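PDB 2NRQ: RNA-binding protein from Sulfolobus solfataricus, which is of unknown function: its structure resembles that of RNA-binding proteins, yet RNA binding is considered unlikely. Local coordinates for residues K22-I27 with L56-D61; S79-I84 with K140-R145; Y98-K103 with V120-I125. All coordinates share one frame; numbering follows the deposited sequence. Where two conformers were deposited one is given.

Interaction 1: residues K22-I27 with L56-D61; sequences KIVNTI and LEYRFD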
loop_
_atom_site.group_PDB
_atom_site.type_symbol
_atom_site.label_atom_id
_atom_site.label_comp_id
_atom_site.label_asym_id
_atom_site.label_seq_id
_atom_site.Cartn_x
_atom_site.Cartn_y
_atom_site.Cartn_z
ATOM N N LYS A 22 15.291 -4.176 5.731
ATOM C CA LYS A 22 15.173 -4.417 4.307
ATOM C C LYS A 22 13.809 -3.917 3.823
ATOM O O LYS A 22 13.718 -3.234 2.805
ATOM C CB LYS A 22 15.331 -5.921 4.048
ATOM C CG LYS A 22 15.629 -6.312 2.614
ATOM C CD LYS A 22 14.468 -5.992 1.700
ATOM C CE LYS A 22 14.880 -6.188 0.263
ATOM N NZ LYS A 22 16.163 -5.462 -0.011
ATOM N N ILE A 23 12.751 -4.254 4.557
ATOM C CA ILE A 23 11.396 -3.830 4.196
ATOM C C ILE A 23 11.208 -2.305 4.282
ATOM O O ILE A 23 10.663 -1.677 3.367
ATOM C CB ILE A 23 10.349 -4.508 5.105
ATOM C CG1 ILE A 23 10.477 -6.024 5.004
ATOM C CG2 ILE A 23 8.942 -4.092 4.701
ATOM C CD1 ILE A 23 9.617 -6.789 6.015
ATOM N N VAL A 24 11.667 -1.721 5.386
ATOM C CA VAL A 24 11.562 -0.280 5.612
ATOM C C VAL A 24 12.220 0.479 4.482
ATOM O O VAL A 24 11.605 1.361 3.877
ATOM C CB VAL A 24 12.265 0.149 6.940
ATOM C CG1 VAL A 24 12.216 1.673 7.096
ATOM C CG2 VAL A 24 11.594 -0.522 8.127
ATOM N N ASN A 25 13.477 0.134 4.208
ATOM C CA ASN A 25 14.218 0.803 3.151
ATOM C C ASN A 25 13.506 0.637 1.834
ATOM O O ASN A 25 13.325 1.613 1.094
ATOM C CB ASN A 25 15.629 0.253 3.030
ATOM C CG ASN A 25 16.423 0.407 4.305
ATOM O OD1 ASN A 25 16.254 1.386 5.042
ATOM N ND2 ASN A 25 17.310 -0.554 4.573
ATOM N N THR A 26 13.089 -0.595 1.546
ATOM C CA THR A 26 12.384 -0.855 0.303
ATOM C C THR A 26 11.180 0.067 0.197
ATOM O O THR A 26 11.023 0.779 -0.799
ATOM C CB THR A 26 11.903 -2.322 0.198
ATOM O OG1 THR A 26 13.032 -3.197 0.151
ATOM C CG2 THR A 26 11.081 -2.525 -1.071
ATOM N N ILE A 27 10.334 0.070 1.223
ATOM C CA ILE A 27 9.142 0.915 1.187
ATOM C C ILE A 27 9.438 2.413 1.131
ATOM O O ILE A 27 8.866 3.136 0.315
ATOM C CB ILE A 27 8.214 0.615 2.379
ATOM C CG1 ILE A 27 7.723 -0.836 2.293
ATOM C CG2 ILE A 27 7.053 1.587 2.388
ATOM C CD1 ILE A 27 6.685 -1.214 3.316
ATOM N N LEU A 56 4.323 -1.241 11.222
ATOM C CA LEU A 56 4.908 -0.099 10.546
ATOM C C LEU A 56 3.813 0.617 9.776
ATOM O O LEU A 56 3.094 -0.008 9.010
ATOM C CB LEU A 56 6.002 -0.587 9.596
ATOM C CG LEU A 56 6.530 0.373 8.540
ATOM C CD1 LEU A 56 7.294 1.501 9.190
ATOM C CD2 LEU A 56 7.414 -0.412 7.575
ATOM N N GLU A 57 3.683 1.924 9.986
ATOM C CA GLU A 57 2.651 2.705 9.305
ATOM C C GLU A 57 3.159 4.017 8.730
ATOM O O GLU A 57 4.140 4.589 9.198
ATOM C CB GLU A 57 1.514 3.001 10.266
ATOM C CG GLU A 57 0.850 1.767 10.815
ATOM C CD GLU A 57 0.047 2.068 12.064
ATOM O OE1 GLU A 57 0.669 2.510 13.046
ATOM O OE2 GLU A 57 -1.193 1.875 12.073
ATOM N N TYR A 58 2.482 4.485 7.695
ATOM C CA TYR A 58 2.817 5.749 7.054
ATOM C C TYR A 58 1.498 6.409 6.741
ATOM O O TYR A 58 0.615 5.799 6.127
ATOM C CB TYR A 58 3.579 5.526 5.760
ATOM C CG TYR A 58 4.971 4.997 5.953
ATOM C CD1 TYR A 58 6.049 5.866 6.148
ATOM C CD2 TYR A 58 5.218 3.617 5.961
ATOM C CE1 TYR A 58 7.335 5.370 6.345
ATOM C CE2 TYR A 58 6.492 3.125 6.155
ATOM C CZ TYR A 58 7.543 4.003 6.341
ATOM O OH TYR A 58 8.811 3.508 6.478
ATOM N N ARG A 59 1.349 7.650 7.178
ATOM C CA ARG A 59 0.120 8.365 6.925
ATOM C C ARG A 59 0.417 9.456 5.928
ATOM O O ARG A 59 1.462 10.085 5.979
ATOM C CB ARG A 59 -0.436 8.977 8.207
ATOM C CG ARG A 59 -1.933 9.145 8.163
ATOM C CD ARG A 59 -2.367 10.550 8.498
ATOM N N PHE A 60 -0.508 9.645 5.000
ATOM C CA PHE A 60 -0.392 10.672 3.975
ATOM C C PHE A 60 -1.586 11.581 4.174
ATOM O O PHE A 60 -2.719 11.111 4.285
ATOM C CB PHE A 60 -0.443 10.041 2.591
ATOM C CG PHE A 60 0.793 9.269 2.234
ATOM C CD1 PHE A 60 1.885 9.913 1.667
ATOM C CD2 PHE A 60 0.863 7.899 2.457
ATOM C CE1 PHE A 60 3.028 9.210 1.318
ATOM C CE2 PHE A 60 2.002 7.184 2.115
ATOM C CZ PHE A 60 3.090 7.843 1.541
ATOM N N ASP A 61 -1.325 12.877 4.270
ATOM C CA ASP A 61 -2.386 13.861 4.445
ATOM C C ASP A 61 -3.007 14.067 3.071
ATOM O O ASP A 61 -2.479 13.571 2.077
ATOM C CB ASP A 61 -1.788 15.179 4.949
ATOM C CG ASP A 61 -0.634 15.668 4.076
ATOM O OD1 ASP A 61 -0.861 15.919 2.867
ATOM O OD2 ASP A 61 0.500 15.793 4.598
#
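V24 meets the strand with both branches of its fork, and each branch finds a different residue. CG2 lies 4.2 Å from CD2 of L56. CG1, held anti to the backbone N (chi1 176°), turns to Y58 instead and stands 3.9 Å from OH of that ring, the two side chains crossing at about a right angle.

T26, two residues on, belongs to another side of the helix, where it rests on L106 and I107 of helix 103-109. Its hydroxyl is turned back on its own helix: OG1 donates to the carbonyl O of K22 at 2.7 Å, while T26 N reaches that same oxygen from the opposite face of the carbonyl plane. The buried hydroxyl is thereby satisfied without help from the strand.

With I27 the helix again offers a side chain toward L56 and Y58. Its CG2 sits 4.1 Å from CE2 of Y58, and its CD1 reaches to 4.4 Å from CD2 of L56, so the alternate strand residues receive one branch each. V12 and I35 also pack against I27 from beyond the pair.

Helix 22-27 and strand 56-60 run nearly parallel, at 16° with axes 11.0 Å apart, as in the layer packing of a helix on a sheet. No hydrogen bond joins the two segments. The phenol OH of Y58 is bonded to E28, the next residue of the helix, so its polar end is satisfied at the margin of an otherwise apolar, buried interface whose cohesion comes from hydrophobic packing.

Interaction 2: residues S79-I84 with K140-R145; sequences SELMLI and KLVNSR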
loop_
_atom_site.group_PDB
_atom_site.type_symbol
_atom_site.label_atom_id
_atom_site.label_comp_id
_atom_site.label_asym_id
_atom_site.label_seq_id
_atom_site.Cartn_x
_atom_site.Cartn_y
_atom_site.Cartn_z
ATOM N N SER A 79 -1.450 -5.243 -15.824
ATOM C CA SER A 79 -2.072 -6.514 -15.490
ATOM C C SER A 79 -2.765 -6.399 -14.127
ATOM O O SER A 79 -3.992 -6.500 -14.029
ATOM C CB SER A 79 -0.989 -7.590 -15.459
ATOM O OG SER A 79 -1.543 -8.871 -15.279
ATOM N N GLU A 80 -1.972 -6.156 -13.086
ATOM C CA GLU A 80 -2.477 -6.010 -11.720
ATOM C C GLU A 80 -3.515 -4.893 -11.579
ATOM O O GLU A 80 -4.452 -5.010 -10.782
ATOM C CB GLU A 80 -1.309 -5.747 -10.759
ATOM C CG GLU A 80 -0.167 -6.762 -10.852
ATOM C CD GLU A 80 -0.547 -8.159 -10.377
ATOM O OE1 GLU A 80 0.266 -9.088 -10.560
ATOM O OE2 GLU A 80 -1.645 -8.337 -9.821
ATOM N N LEU A 81 -3.343 -3.816 -12.343
ATOM C CA LEU A 81 -4.265 -2.674 -12.300
ATOM C C LEU A 81 -5.678 -3.104 -12.721
ATOM O O LEU A 81 -6.676 -2.806 -12.045
ATOM C CB LEU A 81 -3.765 -1.561 -13.223
ATOM C CG LEU A 81 -4.632 -0.301 -13.269
ATOM C CD1 LEU A 81 -4.894 0.219 -11.851
ATOM C CD2 LEU A 81 -3.942 0.746 -14.132
HETATM N N MSE A 82 -5.749 -3.811 -13.843
HETATM C CA MSE A 82 -7.012 -4.315 -14.339
HETATM C C MSE A 82 -7.593 -5.244 -13.273
HETATM O O MSE A 82 -8.793 -5.187 -12.952
HETATM C CB MSE A 82 -6.776 -5.085 -15.629
HETATM C CG MSE A 82 -8.020 -5.798 -16.130
HETATM SE SE MSE A 82 -9.466 -4.533 -16.521
HETATM C CE MSE A 82 -10.603 -4.818 -14.984
ATOM N N LEU A 83 -6.724 -6.084 -12.715
ATOM C CA LEU A 83 -7.126 -7.014 -11.678
ATOM C C LEU A 83 -7.816 -6.241 -10.559
ATOM O O LEU A 83 -8.696 -6.771 -9.890
ATOM C CB LEU A 83 -5.905 -7.736 -11.143
ATOM C CG LEU A 83 -6.123 -8.980 -10.282
ATOM C CD1 LEU A 83 -6.958 -9.999 -11.053
ATOM C CD2 LEU A 83 -4.761 -9.584 -9.896
ATOM N N ILE A 84 -7.420 -4.986 -10.353
ATOM C CA ILE A 84 -8.062 -4.176 -9.322
ATOM C C ILE A 84 -9.466 -3.835 -9.795
ATOM O O ILE A 84 -10.447 -4.221 -9.169
ATOM C CB ILE A 84 -7.314 -2.849 -9.050
ATOM C CG1 ILE A 84 -5.965 -3.126 -8.384
ATOM C CG2 ILE A 84 -8.159 -1.955 -8.153
ATOM C CD1 ILE A 84 -5.104 -1.883 -8.218
ATOM N N LYS A 140 -10.539 4.698 -16.850
ATOM C CA LYS A 140 -10.029 5.635 -17.836
ATOM C C LYS A 140 -8.513 5.506 -17.893
ATOM O O LYS A 140 -7.906 5.720 -18.938
ATOM C CB LYS A 140 -10.418 7.051 -17.468
ATOM N N LEU A 141 -7.897 5.157 -16.769
ATOM C CA LEU A 141 -6.448 5.002 -16.737
ATOM C C LEU A 141 -6.072 3.666 -17.352
ATOM O O LEU A 141 -5.177 3.591 -18.193
ATOM C CB LEU A 141 -5.915 5.069 -15.309
ATOM C CG LEU A 141 -4.390 4.923 -15.292
ATOM C CD1 LEU A 141 -3.765 6.032 -16.135
ATOM C CD2 LEU A 141 -3.876 4.969 -13.866
ATOM N N VAL A 142 -6.750 2.610 -16.910
ATOM C CA VAL A 142 -6.522 1.272 -17.444
ATOM C C VAL A 142 -6.697 1.400 -18.949
ATOM O O VAL A 142 -5.842 0.979 -19.732
ATOM C CB VAL A 142 -7.572 0.266 -16.907
ATOM C CG1 VAL A 142 -7.621 -0.972 -17.790
ATOM C CG2 VAL A 142 -7.227 -0.136 -15.485
ATOM N N ASN A 143 -7.820 2.004 -19.330
ATOM C CA ASN A 143 -8.169 2.231 -20.724
ATOM C C ASN A 143 -7.099 3.075 -21.403
ATOM O O ASN A 143 -6.668 2.774 -22.518
ATOM C CB ASN A 143 -9.525 2.933 -20.799
ATOM C CG ASN A 143 -9.933 3.262 -22.214
ATOM O OD1 ASN A 143 -9.816 4.408 -22.654
ATOM N ND2 ASN A 143 -10.413 2.257 -22.943
ATOM N N SER A 144 -6.662 4.127 -20.720
ATOM C CA SER A 144 -5.635 5.008 -21.259
ATOM C C SER A 144 -4.347 4.244 -21.549
ATOM O O SER A 144 -3.854 4.242 -22.674
ATOM C CB SER A 144 -5.346 6.138 -20.275
ATOM O OG SER A 144 -4.307 6.973 -20.761
ATOM N N ARG A 145 -3.805 3.599 -20.526
ATOM C CA ARG A 145 -2.579 2.842 -20.691
ATOM C C ARG A 145 -2.601 1.993 -21.948
ATOM O O ARG A 145 -1.672 2.046 -22.762
ATOM C CB ARG A 145 -2.342 1.945 -19.484
ATOM C CG ARG A 145 -1.818 2.680 -18.273
ATOM C CD ARG A 145 -1.266 1.692 -17.272
ATOM N NE ARG A 145 -0.432 2.339 -16.268
ATOM C CZ ARG A 145 0.319 1.677 -15.397
ATOM N NH1 ARG A 145 0.333 0.349 -15.410
ATOM N NH2 ARG A 145 1.067 2.342 -14.529
#
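L81 and V142 form the heart of this helix pair, their side chains sliding past each other in opposite directions. CD2 of L81 is 3.7 Å from CG2 of V142, and the CG of the leucine packs against the same methyl. L81 carries its CG anti to the backbone N (chi1 -180°), which extends its fork toward the partner helix. There CD2 also comes within 4.2 Å of CD2 of L141, one residue before the valine.

The outer contacts are looser. R145 lays its aliphatic stem alongside the leucine, with its CD 4.2 Å from CD2 of L81, and that methyl lies over one face of the guanidinium group. M82, a selenomethionine, adds its SE at 4.2 Å from CG1 of V142, a doubtful detail because this side chain was modelled in two conformers.

Further out, the guanidinium is held in part through NH1, which donates to the carbonyl O of I76, just ahead of helix 78-85; the charged end is thus tied to the chain leading into the opposite helix. L73 of helix 62-73 backs both L81 and L141, making a third apolar wall. Segments 79-84 and 140-145 run at 150° to one another with axes 10.1 Å apart, an antiparallel helix pair packed mainly through L81 and V142, which joins helix 134-145 to helix 78-85 with helix 62-73 beside both.

Interaction 3: residues Y98-K103 with V120-I125; sequences YLRFDK and VIKCII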
loop_
_atom_site.group_PDB
_atom_site.type_symbol
_atom_site.label_atom_id
_atom_site.label_comp_id
_atom_site.label_asym_id
_atom_site.label_seq_id
_atom_site.Cartn_x
_atom_site.Cartn_y
_atom_site.Cartn_z
ATOM N N TYR A 98 -8.964 -0.733 -0.303
ATOM C CA TYR A 98 -7.877 -1.465 0.324
ATOM C C TYR A 98 -7.079 -2.235 -0.715
ATOM O O TYR A 98 -7.585 -3.167 -1.328
ATOM C CB TYR A 98 -8.418 -2.447 1.363
ATOM C CG TYR A 98 -9.072 -1.792 2.554
ATOM C CD1 TYR A 98 -8.478 -1.842 3.816
ATOM C CD2 TYR A 98 -10.284 -1.112 2.423
ATOM C CE1 TYR A 98 -9.073 -1.228 4.921
ATOM C CE2 TYR A 98 -10.888 -0.497 3.519
ATOM C CZ TYR A 98 -10.276 -0.561 4.765
ATOM O OH TYR A 98 -10.875 0.037 5.852
ATOM N N LEU A 99 -5.828 -1.852 -0.914
ATOM C CA LEU A 99 -4.989 -2.553 -1.866
ATOM C C LEU A 99 -3.903 -3.293 -1.100
ATOM O O LEU A 99 -3.006 -2.666 -0.543
ATOM C CB LEU A 99 -4.342 -1.563 -2.827
ATOM C CG LEU A 99 -5.237 -0.498 -3.456
ATOM C CD1 LEU A 99 -4.404 0.355 -4.398
ATOM C CD2 LEU A 99 -6.382 -1.156 -4.195
ATOM N N ARG A 100 -3.983 -4.619 -1.055
ATOM C CA ARG A 100 -2.975 -5.396 -0.345
ATOM C C ARG A 100 -1.900 -5.924 -1.283
ATOM O O ARG A 100 -2.162 -6.783 -2.113
ATOM C CB ARG A 100 -3.612 -6.554 0.428
ATOM C CG ARG A 100 -4.910 -7.057 -0.104
ATOM C CD ARG A 100 -6.079 -6.485 0.678
ATOM N NE ARG A 100 -6.039 -6.911 2.068
ATOM C CZ ARG A 100 -7.006 -6.692 2.954
ATOM N NH1 ARG A 100 -8.108 -6.050 2.599
ATOM N NH2 ARG A 100 -6.866 -7.117 4.201
ATOM N N PHE A 101 -0.683 -5.410 -1.140
ATOM C CA PHE A 101 0.425 -5.820 -1.996
ATOM C C PHE A 101 1.306 -6.898 -1.388
ATOM O O PHE A 101 1.378 -7.051 -0.167
ATOM C CB PHE A 101 1.261 -4.601 -2.369
ATOM C CG PHE A 101 0.524 -3.619 -3.232
ATOM C CD1 PHE A 101 0.307 -3.889 -4.583
ATOM C CD2 PHE A 101 -0.002 -2.453 -2.688
ATOM C CE1 PHE A 101 -0.424 -3.012 -5.378
ATOM C CE2 PHE A 101 -0.740 -1.565 -3.473
ATOM C CZ PHE A 101 -0.951 -1.846 -4.823
ATOM N N ASP A 102 1.979 -7.643 -2.256
ATOM C CA ASP A 102 2.855 -8.741 -1.843
ATOM C C ASP A 102 4.194 -8.250 -1.299
ATOM O O ASP A 102 4.950 -7.594 -2.013
ATOM C CB ASP A 102 3.106 -9.657 -3.044
ATOM C CG ASP A 102 3.824 -10.927 -2.669
ATOM O OD1 ASP A 102 3.132 -11.916 -2.345
ATOM O OD2 ASP A 102 5.076 -10.934 -2.689
ATOM N N LYS A 103 4.496 -8.574 -0.047
ATOM C CA LYS A 103 5.764 -8.162 0.552
ATOM C C LYS A 103 6.965 -8.713 -0.210
ATOM O O LYS A 103 7.906 -7.986 -0.509
ATOM C CB LYS A 103 5.846 -8.618 2.012
ATOM C CG LYS A 103 5.121 -7.704 2.966
ATOM C CD LYS A 103 5.448 -8.008 4.425
ATOM C CE LYS A 103 4.789 -9.281 4.901
ATOM N NZ LYS A 103 4.830 -9.347 6.377
ATOM N N VAL A 120 0.532 -8.606 4.251
ATOM C CA VAL A 120 0.924 -7.904 3.034
ATOM C C VAL A 120 1.265 -6.455 3.360
ATOM O O VAL A 120 1.135 -6.030 4.493
ATOM C CB VAL A 120 -0.258 -7.870 2.048
ATOM C CG1 VAL A 120 -0.641 -9.275 1.633
ATOM C CG2 VAL A 120 -1.452 -7.170 2.720
ATOM N N ILE A 121 1.707 -5.705 2.359
ATOM C CA ILE A 121 1.972 -4.280 2.542
ATOM C C ILE A 121 0.632 -3.679 2.146
ATOM O O ILE A 121 0.296 -3.622 0.968
ATOM C CB ILE A 121 3.042 -3.745 1.578
ATOM C CG1 ILE A 121 4.410 -4.330 1.939
ATOM C CG2 ILE A 121 3.072 -2.222 1.646
ATOM C CD1 ILE A 121 5.499 -3.991 0.941
ATOM N N LYS A 122 -0.134 -3.238 3.131
ATOM C CA LYS A 122 -1.462 -2.712 2.872
ATOM C C LYS A 122 -1.537 -1.210 2.588
ATOM O O LYS A 122 -1.043 -0.390 3.364
ATOM C CB LYS A 122 -2.360 -3.068 4.054
ATOM C CG LYS A 122 -3.832 -3.014 3.757
ATOM C CD LYS A 122 -4.631 -3.393 4.978
ATOM C CE LYS A 122 -4.373 -4.830 5.378
ATOM N NZ LYS A 122 -4.976 -5.153 6.701
ATOM N N CYS A 123 -2.160 -0.855 1.470
ATOM C CA CYS A 123 -2.317 0.543 1.107
ATOM C C CYS A 123 -3.794 0.883 1.071
ATOM O O CYS A 123 -4.521 0.416 0.209
ATOM C CB CYS A 123 -1.695 0.804 -0.250
ATOM S SG CYS A 123 0.066 0.476 -0.298
ATOM N N ILE A 124 -4.231 1.705 2.013
ATOM C CA ILE A 124 -5.630 2.096 2.115
ATOM C C ILE A 124 -5.851 3.533 1.690
ATOM O O ILE A 124 -5.345 4.446 2.329
ATOM C CB ILE A 124 -6.137 1.943 3.562
ATOM C CG1 ILE A 124 -5.942 0.493 4.021
ATOM C CG2 ILE A 124 -7.607 2.365 3.663
ATOM C CD1 ILE A 124 -6.122 0.289 5.494
ATOM N N ILE A 125 -6.621 3.719 0.619
ATOM C CA ILE A 125 -6.938 5.045 0.108
ATOM C C ILE A 125 -8.373 5.433 0.468
ATOM O O ILE A 125 -9.284 4.613 0.396
ATOM C CB ILE A 125 -6.785 5.113 -1.425
ATOM C CG1 ILE A 125 -5.320 4.925 -1.823
ATOM C CG2 ILE A 125 -7.276 6.450 -1.937
ATOM C CD1 ILE A 125 -4.832 3.527 -1.663
#
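F101 and C123 meet on the buried face of the strand pair, where SG lies 3.8 Å from CD2 of the ring. The sulfur stands at the ring's edge, a sulfur-aromatic contact. L99 continues this apolar face, its CD1 4.2 Å from CD1 of I125, while F68 and I72 of helix 62-73 cover C123 and F101. At the far end CG of K103 packs on CG1 of I121.

Beneath these side chains runs the backbone ladder of an antiparallel pair inside the antiparallel sheet, where strand 121-126 lies between strands 7-14 and 96-101. L99 and C123 form a hydrogen-bonded pair, each N donating to the other's O at 2.8 Å with an N-H...O angle of 167°, and F101 with I121 forms the next; Y98-I124 and R100-K122 are non-hydrogen-bonded pairs.

On the other face I124 spreads over Y98. Its CG2 makes a CH-pi contact 4.1 Å from the centroid of the Y98 ring, only 12° off the normal, while CD of K122 comes to the ring's edge. Replacing Y98 with an alanine would probably strip I124 of its aromatic cover and let the methylenes of K122 move more freely.

Past the ring the sheet face turns polar. R100 and K122 lie side by side, and a bend at chi3 (-64°) helps set CE of K122 over one face of the guanidinium, 3.6 Å from NH2 of R100. Both cations converge on D118, to which each forms a salt bridge, and G117 O takes NE of R100. K103 NZ is likewise met by E18 and D119.

How the interactions relate
Following the chain from its N terminus, interaction 1 is the first to close, returning from helix 20-30 through strand 39-46 to strand 52-60 and tying that helix to the sheet. It is complete before the other two begin. Interaction 2 opens on helix 78-85 and closes only at helix 134-145, pairing the two, so the whole of interaction 3, which joins two neighbouring strands of the sheet across helix 103-109, falls within that longer span; no loops cross. Interaction 3 lies nearest the chain's centre and touches both others: I27 CD1 is 3.8 Å from I121 CD1, and I84 CD1 is 4.3 Å from L99 CD2. Interactions 1 and 2 occupy opposite sides of that centre.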